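Local coordinates for fiber (Murine adenovirus 2, PDB 5NBH), which forms the trimeric distal end of the viral fibre, which binds N-acetylglucosamine and probably attaches the virion to a receptor on the host cell, at residues A[83-88]-A[108-113]; A[115-120]-A[228-233]; A[167-172]-A[202-207]. One frame throughout, in Å; residues are numbered along the deposited sequence.

Contact 1: A[83-88]-A[108-113]; sequences FVYQTP and IQMVRF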
loop_
_atom_site.group_PDB
_atom_site.type_symbol
_atom_site.label_atom_id
_atom_site.label_comp_id
_atom_site.label_asym_id
_atom_site.label_seq_id
_atom_site.Cartn_x
_atom_site.Cartn_y
_atom_site.Cartn_z
ATOM N N PHE A 83 -6.572 1.971 7.706
ATOM C CA PHE A 83 -6.185 2.065 9.121
ATOM C C PHE A 83 -4.734 1.674 9.263
ATOM O O PHE A 83 -4.276 0.807 8.536
ATOM C CB PHE A 83 -7.021 1.131 9.974
ATOM C CG PHE A 83 -8.408 1.645 10.238
ATOM C CD1 PHE A 83 -8.589 2.724 11.071
ATOM C CD2 PHE A 83 -9.504 1.088 9.617
ATOM C CE1 PHE A 83 -9.865 3.238 11.327
ATOM C CE2 PHE A 83 -10.798 1.584 9.884
ATOM C CZ PHE A 83 -10.962 2.653 10.731
ATOM N N VAL A 84 -4.014 2.349 10.134
ATOM C CA VAL A 84 -2.611 2.010 10.384
ATOM C C VAL A 84 -2.372 1.793 11.860
ATOM O O VAL A 84 -2.655 2.668 12.679
ATOM C CB VAL A 84 -1.635 3.107 9.872
ATOM C CG1 VAL A 84 -0.181 2.626 10.005
ATOM C CG2 VAL A 84 -1.938 3.495 8.432
ATOM N N TYR A 85 -1.781 0.635 12.215
ATOM C CA TYR A 85 -1.301 0.398 13.552
ATOM C C TYR A 85 0.223 0.465 13.482
ATOM O O TYR A 85 0.848 -0.238 12.692
ATOM C CB TYR A 85 -1.781 -0.961 14.031
ATOM C CG TYR A 85 -1.645 -1.233 15.520
ATOM C CD1 TYR A 85 -2.062 -0.294 16.480
ATOM C CD2 TYR A 85 -1.112 -2.456 15.991
ATOM C CE1 TYR A 85 -1.945 -0.534 17.833
ATOM C CE2 TYR A 85 -1.046 -2.716 17.345
ATOM C CZ TYR A 85 -1.439 -1.753 18.267
ATOM O OH TYR A 85 -1.364 -1.957 19.620
ATOM N N GLN A 86 0.824 1.339 14.275
ATOM C CA GLN A 86 2.241 1.617 14.116
ATOM C C GLN A 86 2.895 2.008 15.409
ATOM O O GLN A 86 2.235 2.502 16.312
ATOM C CB GLN A 86 2.431 2.753 13.121
ATOM C CG GLN A 86 1.780 4.052 13.565
ATOM C CD GLN A 86 2.077 5.195 12.637
ATOM O OE1 GLN A 86 1.405 5.367 11.630
ATOM N NE2 GLN A 86 3.052 6.011 13.007
ATOM N N THR A 87 4.207 1.880 15.446
ATOM C CA THR A 87 5.016 2.486 16.501
ATOM C C THR A 87 4.908 4.021 16.394
ATOM O O THR A 87 4.855 4.576 15.280
ATOM C CB THR A 87 6.494 2.046 16.401
ATOM O OG1 THR A 87 6.960 2.219 15.056
ATOM C CG2 THR A 87 6.634 0.594 16.825
ATOM N N PRO A 88 4.873 4.715 17.549
ATOM C CA PRO A 88 4.774 6.169 17.491
ATOM C C PRO A 88 5.940 6.816 16.825
ATOM O O PRO A 88 7.058 6.279 16.812
ATOM C CB PRO A 88 4.696 6.589 18.986
ATOM C CG PRO A 88 4.347 5.358 19.740
ATOM C CD PRO A 88 4.943 4.233 18.943
ATOM N N ILE A 108 7.620 0.076 13.145
ATOM C CA ILE A 108 6.682 -0.868 12.548
ATOM C C ILE A 108 5.417 -0.166 12.085
ATOM O O ILE A 108 4.843 0.634 12.853
ATOM C CB ILE A 108 6.269 -1.923 13.581
ATOM C CG1 ILE A 108 7.507 -2.685 14.085
ATOM C CG2 ILE A 108 5.323 -2.938 12.988
ATOM C CD1 ILE A 108 7.264 -3.361 15.409
ATOM N N GLN A 109 4.974 -0.471 10.864
ATOM C CA GLN A 109 3.650 -0.034 10.399
ATOM C C GLN A 109 2.840 -1.218 9.885
ATOM O O GLN A 109 3.353 -2.078 9.158
ATOM C CB GLN A 109 3.761 1.009 9.312
ATOM C CG GLN A 109 4.584 2.215 9.686
ATOM C CD GLN A 109 6.046 2.018 9.429
ATOM O OE1 GLN A 109 6.440 1.468 8.397
ATOM N NE2 GLN A 109 6.858 2.467 10.356
ATOM N N MET A 110 1.571 -1.283 10.263
ATOM C CA MET A 110 0.684 -2.319 9.820
ATOM C C MET A 110 -0.504 -1.609 9.171
ATOM O O MET A 110 -1.291 -1.017 9.872
ATOM C CB MET A 110 0.278 -3.172 11.000
ATOM C CG MET A 110 1.493 -3.633 11.783
ATOM S SD MET A 110 1.110 -4.679 13.181
ATOM C CE MET A 110 0.518 -6.121 12.370
ATOM N N VAL A 111 -0.564 -1.667 7.853
ATOM C CA VAL A 111 -1.529 -0.892 7.045
ATOM C C VAL A 111 -2.631 -1.768 6.533
ATOM O O VAL A 111 -2.396 -2.693 5.740
ATOM C CB VAL A 111 -0.853 -0.144 5.866
ATOM C CG1 VAL A 111 -1.870 0.772 5.172
ATOM C CG2 VAL A 111 0.343 0.666 6.337
ATOM N N ARG A 112 -3.864 -1.443 6.926
ATOM C CA ARG A 112 -5.020 -2.227 6.579
ATOM C C ARG A 112 -5.810 -1.504 5.486
ATOM O O ARG A 112 -6.137 -0.326 5.635
ATOM C CB ARG A 112 -5.861 -2.426 7.864
ATOM C CG ARG A 112 -7.238 -3.020 7.702
ATOM C CD ARG A 112 -7.228 -4.477 7.342
ATOM N NE ARG A 112 -8.596 -4.869 7.022
ATOM C CZ ARG A 112 -9.432 -5.583 7.775
ATOM N NH1 ARG A 112 -9.062 -6.129 8.933
ATOM N NH2 ARG A 112 -10.660 -5.785 7.324
ATOM N N PHE A 113 -6.093 -2.206 4.404
ATOM C CA PHE A 113 -7.032 -1.718 3.373
ATOM C C PHE A 113 -7.722 -2.906 2.754
ATOM O O PHE A 113 -7.101 -3.953 2.506
ATOM C CB PHE A 113 -6.314 -0.912 2.296
ATOM C CG PHE A 113 -4.951 -1.430 1.962
ATOM C CD1 PHE A 113 -4.786 -2.553 1.201
ATOM C CD2 PHE A 113 -3.824 -0.758 2.392
ATOM C CE1 PHE A 113 -3.521 -3.031 0.902
ATOM C CE2 PHE A 113 -2.555 -1.230 2.106
ATOM C CZ PHE A 113 -2.411 -2.374 1.361
HETATM O O HOH W 1 5.806 4.188 12.600
#
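Tyr85 with Met110 and Phe83 with Arg112 form two hydrogen-bonded pairs: N of Met110 lies 2.7 Å from O of Tyr85, and N of Arg112 to O of Phe83, 2.8 Å, is almost straight at 177°. Thr87 and Ile108 close one end: N of Ile108 gives its hydrogen to OG1 of Thr87 at 2.9 Å, and the Thr87 amide returns a bond to the Ile108 carbonyl. A chi1 of 49° turns the hydroxyl back over its own backbone, extending the ladder where regular strand pairing breaks off after Gln86. A water can bridge NE2 of Gln109 and O of Thr87, NE2 of Gln86 bonds that carbonyl, and OE1 of Gln109 bonds ND2 of Asn120. The pairs belong to an antiparallel beta hairpin, strands 83-96 and 103-113, in the ABCJ half of the fibre head. On one face CG1 of Val84 lies 4.2 Å from CG2 of Val111; their compact branches suit the close non-hydrogen-bonded spacing, and Phe113 of a neighbouring subunit packs on Val111. On the other, the extended Met110 chain carries SD to the edge of the Tyr85 ring, whose hydroxyl bonds the amide of Cys146.

Contact 2: A[115-120]-A[228-233]; sequences TTVLFN and FMYESQ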
loop_
_atom_site.group_PDB
_atom_site.type_symbol
_atom_site.label_atom_id
_atom_site.label_comp_id
_atom_site.label_asym_id
_atom_site.label_seq_id
_atom_site.Cartn_x
_atom_site.Cartn_y
_atom_site.Cartn_z
ATOM N N THR A 115 -9.407 -6.086 3.243
ATOM C CA THR A 115 -9.070 -7.048 4.312
ATOM C C THR A 115 -7.585 -7.380 4.319
ATOM O O THR A 115 -7.157 -8.268 5.039
ATOM C CB THR A 115 -9.871 -8.349 4.131
ATOM O OG1 THR A 115 -9.631 -8.877 2.836
ATOM C CG2 THR A 115 -11.351 -8.091 4.284
ATOM N N THR A 116 -6.802 -6.650 3.544
ATOM C CA THR A 116 -5.367 -6.868 3.427
ATOM C C THR A 116 -4.574 -6.079 4.433
ATOM O O THR A 116 -4.913 -4.923 4.744
ATOM C CB THR A 116 -4.929 -6.466 2.002
ATOM O OG1 THR A 116 -5.668 -7.265 1.081
ATOM C CG2 THR A 116 -3.525 -6.717 1.782
ATOM N N VAL A 117 -3.503 -6.676 4.958
ATOM C CA VAL A 117 -2.593 -5.953 5.826
ATOM C C VAL A 117 -1.201 -5.927 5.192
ATOM O O VAL A 117 -0.644 -6.984 4.876
ATOM C CB VAL A 117 -2.532 -6.572 7.251
ATOM C CG1 VAL A 117 -1.596 -5.767 8.117
ATOM C CG2 VAL A 117 -3.957 -6.660 7.847
ATOM N N LEU A 118 -0.653 -4.731 5.004
ATOM C CA LEU A 118 0.735 -4.537 4.572
ATOM C C LEU A 118 1.572 -4.293 5.810
ATOM O O LEU A 118 1.389 -3.293 6.501
ATOM C CB LEU A 118 0.834 -3.344 3.589
ATOM C CG LEU A 118 2.217 -2.901 3.112
ATOM C CD1 LEU A 118 2.976 -4.013 2.459
ATOM C CD2 LEU A 118 2.084 -1.710 2.160
ATOM N N PHE A 119 2.480 -5.219 6.122
ATOM C CA PHE A 119 3.340 -5.120 7.292
ATOM C C PHE A 119 4.694 -4.599 6.847
ATOM O O PHE A 119 5.243 -5.120 5.893
ATOM C CB PHE A 119 3.481 -6.521 7.927
ATOM C CG PHE A 119 4.415 -6.580 9.101
ATOM C CD1 PHE A 119 5.792 -6.752 8.921
ATOM C CD2 PHE A 119 3.935 -6.393 10.379
ATOM C CE1 PHE A 119 6.663 -6.758 9.996
ATOM C CE2 PHE A 119 4.801 -6.421 11.457
ATOM C CZ PHE A 119 6.157 -6.602 11.264
ATOM N N ASN A 120 5.186 -3.558 7.496
ATOM C CA ASN A 120 6.497 -2.998 7.224
ATOM C C ASN A 120 7.247 -2.850 8.512
ATOM O O ASN A 120 6.705 -2.372 9.486
ATOM C CB ASN A 120 6.387 -1.615 6.594
ATOM C CG ASN A 120 7.730 -1.079 6.162
ATOM O OD1 ASN A 120 8.336 -1.593 5.215
ATOM N ND2 ASN A 120 8.199 -0.016 6.839
ATOM N N PHE A 228 5.787 -7.375 3.962
ATOM C CA PHE A 228 5.036 -8.470 3.353
ATOM C C PHE A 228 3.550 -8.199 3.545
ATOM O O PHE A 228 3.184 -7.364 4.367
ATOM C CB PHE A 228 5.451 -9.843 3.949
ATOM C CG PHE A 228 5.135 -10.004 5.412
ATOM C CD1 PHE A 228 6.051 -9.636 6.383
ATOM C CD2 PHE A 228 3.936 -10.570 5.823
ATOM C CE1 PHE A 228 5.783 -9.799 7.734
ATOM C CE2 PHE A 228 3.659 -10.715 7.177
ATOM C CZ PHE A 228 4.564 -10.315 8.124
ATOM N N MET A 229 2.702 -8.909 2.815
ATOM C CA MET A 229 1.264 -8.782 2.965
ATOM C C MET A 229 0.619 -10.063 3.508
ATOM O O MET A 229 1.059 -11.154 3.223
ATOM C CB MET A 229 0.652 -8.396 1.625
ATOM C CG MET A 229 1.046 -6.973 1.258
ATOM S SD MET A 229 0.456 -6.272 -0.292
ATOM C CE MET A 229 -1.028 -7.158 -0.532
ATOM N N TYR A 230 -0.437 -9.877 4.270
ATOM C CA TYR A 230 -1.291 -10.947 4.698
ATOM C C TYR A 230 -2.744 -10.490 4.731
ATOM O O TYR A 230 -3.067 -9.346 4.376
ATOM C CB TYR A 230 -0.763 -11.499 6.050
ATOM C CG TYR A 230 -0.908 -10.627 7.277
ATOM C CD1 TYR A 230 0.105 -9.736 7.664
ATOM C CD2 TYR A 230 -2.054 -10.706 8.077
ATOM C CE1 TYR A 230 -0.012 -8.963 8.815
ATOM C CE2 TYR A 230 -2.176 -9.940 9.224
ATOM C CZ TYR A 230 -1.169 -9.066 9.582
ATOM O OH TYR A 230 -1.250 -8.305 10.724
ATOM N N GLU A 231 -3.633 -11.395 5.128
ATOM C CA GLU A 231 -5.051 -11.124 5.175
ATOM C C GLU A 231 -5.567 -11.119 6.612
ATOM O O GLU A 231 -5.133 -11.969 7.444
ATOM C CB GLU A 231 -5.772 -12.187 4.347
ATOM C CG GLU A 231 -7.177 -11.789 3.977
ATOM C CD GLU A 231 -7.669 -12.491 2.739
ATOM O OE1 GLU A 231 -7.044 -13.509 2.320
ATOM O OE2 GLU A 231 -8.694 -12.021 2.211
ATOM N N SER A 232 -6.478 -10.192 6.905
ATOM C CA SER A 232 -7.188 -10.219 8.175
ATOM C C SER A 232 -8.569 -10.819 7.993
ATOM O O SER A 232 -9.254 -10.555 6.998
ATOM C CB SER A 232 -7.260 -8.858 8.840
ATOM O OG SER A 232 -8.069 -8.872 10.024
ATOM N N GLN A 233 -8.948 -11.629 8.982
ATOM C CA GLN A 233 -10.271 -12.240 9.069
ATOM C C GLN A 233 -11.336 -11.254 9.584
ATOM O O GLN A 233 -12.546 -11.533 9.479
ATOM C CB GLN A 233 -10.214 -13.468 10.012
ATOM C CG GLN A 233 -9.799 -13.170 11.465
ATOM C CD GLN A 233 -10.014 -14.340 12.414
ATOM O OE1 GLN A 233 -10.584 -15.360 12.034
ATOM N NE2 GLN A 233 -9.537 -14.202 13.659
#
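Val117 lies against the flat of the Tyr230 ring, the two side chains running side by side and pointing the same way. CB of Val117 stands 3.8 Å from the centroid of the Tyr230 ring and 15° off its normal, a CH-pi contact over the face. CG1 of Val117 reaches 3.6 Å from CE1 of Tyr230, whereas CG2 of Val117 leans over the CE2 side. The ring is in place because a chi1 of 70° at Tyr230 folds it over the main chain and across toward Val117, and a beta-branched residue offers it a broad apolar surface. Beyond the ring, the Tyr230 hydroxyl is bonded to the carbonyl of Ile168. The backbones beneath are joined in the same pair, N of Val117 to O of Tyr230 at 2.8 Å.

Phe119 and Phe228 make the neighbouring hydrogen-bonded pair and repeat the arrangement: CB of Phe119 rests over one face of the Phe228 ring, 4.1 Å from its centroid. The rings themselves meet obliquely, planes 31° apart, with CD1 of Phe119 3.3 Å from CE1 of Phe228; Tyr200 of strand 191-205 stacks on Phe228. Here strand 223-231 pairs antiparallel with strand 116-125, adding the last strand of the chain to the ABCJ sheet of the fibre head, while these aromatics turn toward the GHID sheet.

On the opposite face, CG of unbranched Met229 packs 3.7 Å from CD1 of Leu118. This face meets other subunits, for Leu118 packs on Met229 of one neighbouring subunit, and Gln225 of the other accepts a bond from the Met229 amide. Just beyond the paired strands, N of Ser232 bonds O of Thr115 at 2.8 Å.

Contact 3: A[167-172]-A[202-207]; sequences FILPTS and LTYRLG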
loop_
_atom_site.group_PDB
_atom_site.type_symbol
_atom_site.label_atom_id
_atom_site.label_comp_id
_atom_site.label_asym_id
_atom_site.label_seq_id
_atom_site.Cartn_x
_atom_site.Cartn_y
_atom_site.Cartn_z
ATOM N N PHE A 167 -8.140 -4.997 13.567
ATOM C CA PHE A 167 -8.024 -5.096 12.130
ATOM C C PHE A 167 -6.682 -5.725 11.648
ATOM O O PHE A 167 -6.555 -6.011 10.474
ATOM C CB PHE A 167 -8.254 -3.707 11.473
ATOM C CG PHE A 167 -7.298 -2.639 11.915
ATOM C CD1 PHE A 167 -6.011 -2.563 11.395
ATOM C CD2 PHE A 167 -7.667 -1.702 12.854
ATOM C CE1 PHE A 167 -5.148 -1.567 11.787
ATOM C CE2 PHE A 167 -6.792 -0.715 13.279
ATOM C CZ PHE A 167 -5.537 -0.635 12.729
ATOM N N ILE A 168 -5.719 -5.942 12.562
ATOM C CA ILE A 168 -4.452 -6.628 12.211
ATOM C C ILE A 168 -4.516 -8.153 12.347
ATOM O O ILE A 168 -3.621 -8.813 11.887
ATOM C CB ILE A 168 -3.253 -6.143 13.044
ATOM C CG1 ILE A 168 -3.404 -6.576 14.535
ATOM C CG2 ILE A 168 -3.005 -4.667 12.794
ATOM C CD1 ILE A 168 -2.170 -6.502 15.367
ATOM N N LEU A 169 -5.588 -8.701 12.945
ATOM C CA LEU A 169 -5.621 -10.114 13.324
ATOM C C LEU A 169 -5.951 -11.009 12.166
ATOM O O LEU A 169 -6.992 -10.826 11.524
ATOM C CB LEU A 169 -6.633 -10.343 14.450
ATOM C CG LEU A 169 -6.278 -9.671 15.777
ATOM C CD1 LEU A 169 -7.478 -9.697 16.691
ATOM C CD2 LEU A 169 -5.088 -10.312 16.489
ATOM N N PRO A 170 -5.067 -11.980 11.844
ATOM C CA PRO A 170 -5.360 -12.964 10.832
ATOM C C PRO A 170 -6.109 -14.189 11.393
ATOM O O PRO A 170 -6.404 -14.217 12.570
ATOM C CB PRO A 170 -3.961 -13.372 10.383
ATOM C CG PRO A 170 -3.190 -13.371 11.647
ATOM C CD PRO A 170 -3.770 -12.275 12.496
ATOM N N THR A 171 -6.428 -15.151 10.533
ATOM C CA THR A 171 -7.181 -16.332 10.965
ATOM C C THR A 171 -6.377 -17.062 12.057
ATOM O O THR A 171 -5.149 -17.243 11.927
ATOM C CB THR A 171 -7.548 -17.295 9.802
ATOM O OG1 THR A 171 -8.205 -18.452 10.346
ATOM C CG2 THR A 171 -6.328 -17.769 9.040
ATOM N N SER A 172 -7.074 -17.446 13.130
ATOM C CA SER A 172 -6.486 -18.255 14.210
ATOM C C SER A 172 -6.679 -19.754 14.013
ATOM O O SER A 172 -6.402 -20.524 14.950
ATOM C CB SER A 172 -7.096 -17.857 15.554
ATOM O OG SER A 172 -8.496 -18.152 15.546
ATOM N N LEU A 202 3.305 -16.006 10.889
ATOM C CA LEU A 202 2.160 -15.581 11.689
ATOM C C LEU A 202 1.578 -16.796 12.390
ATOM O O LEU A 202 1.238 -17.778 11.734
ATOM C CB LEU A 202 1.067 -15.001 10.798
ATOM C CG LEU A 202 1.257 -13.526 10.387
ATOM C CD1 LEU A 202 2.635 -13.135 9.918
ATOM C CD2 LEU A 202 0.175 -13.195 9.354
ATOM N N THR A 203 1.450 -16.721 13.698
ATOM C CA THR A 203 0.847 -17.848 14.470
ATOM C C THR A 203 0.011 -17.325 15.619
ATOM O O THR A 203 0.135 -16.169 15.987
ATOM C CB THR A 203 1.940 -18.747 15.072
ATOM O OG1 THR A 203 2.820 -17.989 15.900
ATOM C CG2 THR A 203 2.736 -19.401 13.978
ATOM N N TYR A 204 -0.804 -18.197 16.208
ATOM C CA TYR A 204 -1.368 -17.922 17.511
ATOM C C TYR A 204 -0.889 -19.010 18.495
ATOM O O TYR A 204 -0.856 -20.204 18.154
ATOM C CB TYR A 204 -2.870 -17.952 17.512
ATOM C CG TYR A 204 -3.596 -16.797 16.840
ATOM C CD1 TYR A 204 -3.686 -16.728 15.449
ATOM C CD2 TYR A 204 -4.203 -15.797 17.600
ATOM C CE1 TYR A 204 -4.346 -15.670 14.830
ATOM C CE2 TYR A 204 -4.913 -14.759 16.985
ATOM C CZ TYR A 204 -4.984 -14.716 15.613
ATOM O OH TYR A 204 -5.695 -13.702 15.005
ATOM N N ARG A 205 -0.562 -18.566 19.684
ATOM C CA ARG A 205 -0.389 -19.485 20.822
ATOM C C ARG A 205 -0.692 -18.795 22.122
ATOM O O ARG A 205 -0.531 -17.589 22.244
ATOM C CB ARG A 205 1.010 -20.074 20.826
ATOM C CG ARG A 205 2.166 -19.136 21.159
ATOM C CD ARG A 205 3.431 -19.980 21.335
ATOM N NE ARG A 205 4.566 -19.183 21.779
ATOM C CZ ARG A 205 5.367 -18.458 20.982
ATOM N NH1 ARG A 205 5.189 -18.425 19.667
ATOM N NH2 ARG A 205 6.377 -17.765 21.508
ATOM N N LEU A 206 -1.167 -19.569 23.107
ATOM C CA LEU A 206 -1.422 -19.026 24.431
ATOM C C LEU A 206 -2.481 -17.889 24.400
ATOM O O LEU A 206 -2.465 -17.021 25.247
ATOM C CB LEU A 206 -0.112 -18.578 25.062
ATOM C CG LEU A 206 1.043 -19.618 25.011
ATOM C CD1 LEU A 206 2.246 -19.108 25.785
ATOM C CD2 LEU A 206 0.629 -21.003 25.509
ATOM N N GLY A 207 -3.371 -17.940 23.411
ATOM C CA GLY A 207 -4.444 -16.963 23.208
ATOM C C GLY A 207 -4.033 -15.698 22.450
ATOM O O GLY A 207 -4.863 -14.797 22.276
#
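Residues 169-172, an irregular part of the chain, pass the end of strand 202-205 at 63° to its direction, and the backbones draw nearest at Ser172 and Tyr204, whose CA atoms are 6.1 Å apart. Tyr204 carries most of the contact. Turned to the side of its own amide nitrogen, the ring reaches across to the loop and delivers its hydroxyl to the carbonyl of Pro170. That bond is short, OH of Tyr204 to O of Pro170 2.6 Å, and the donor stands 20° from the carbonyl plane.

Ser172 approaches from above the ring: its CB is 3.6 Å from the centroid of the Tyr204 ring and 13° off the normal, a CH-pi contact over the ring centre. A small residue suits this place, since its backbone can come close as well, CA of Ser172 lying 3.4 Å from CD1 of Tyr204. Around the phenol end gather apolar carbons. CB of Leu169 comes to 3.5 Å from OH of Tyr204, the two side chains crossing at about a right angle, and CD of Pro170 reaches the same oxygen. CG of Pro170 also meets CD2 of Leu202 at 4.1 Å, so the rigid ring lies beside both inward residues of the strand. Phe209 of the adjoining strand 208-217 packs against Leu169, Pro170 and Leu202 and meets the Tyr204 ring, tying the loop to the GHID sheet of the head.

Tyrosine thus does two jobs at once, an apolar ring for Ser172 and a donor for a proline carbonyl; bonded at its hydroxyl and covered by Ser172, the ring should have little freedom to turn, and the loop is held to the sheet partly through it.

How the contacts relate
Contacts 1 and 2 belong to one sheet, their centres about 10 Å apart; in it strands 103-113 and 116-125, consecutive in the chain, are neighbours: Val111 O meets Leu118 N at 2.8 Å, and OE1 of Gln109 meets ND2 of Asn120 at 2.8 Å. The loop 167-172 of contact 3 joins both. Its Phe167 O lies 2.9 Å from NH1 of Arg112 in contact 1, and its Leu169 O is 2.7 Å from OG of Ser232 in contact 2. Contact 3, about 12 Å from contact 2 between centres, thereby links the two sheets. All three lie away from the N-acetylglucosamine site, which includes Asn97, Glu102 and Thr130.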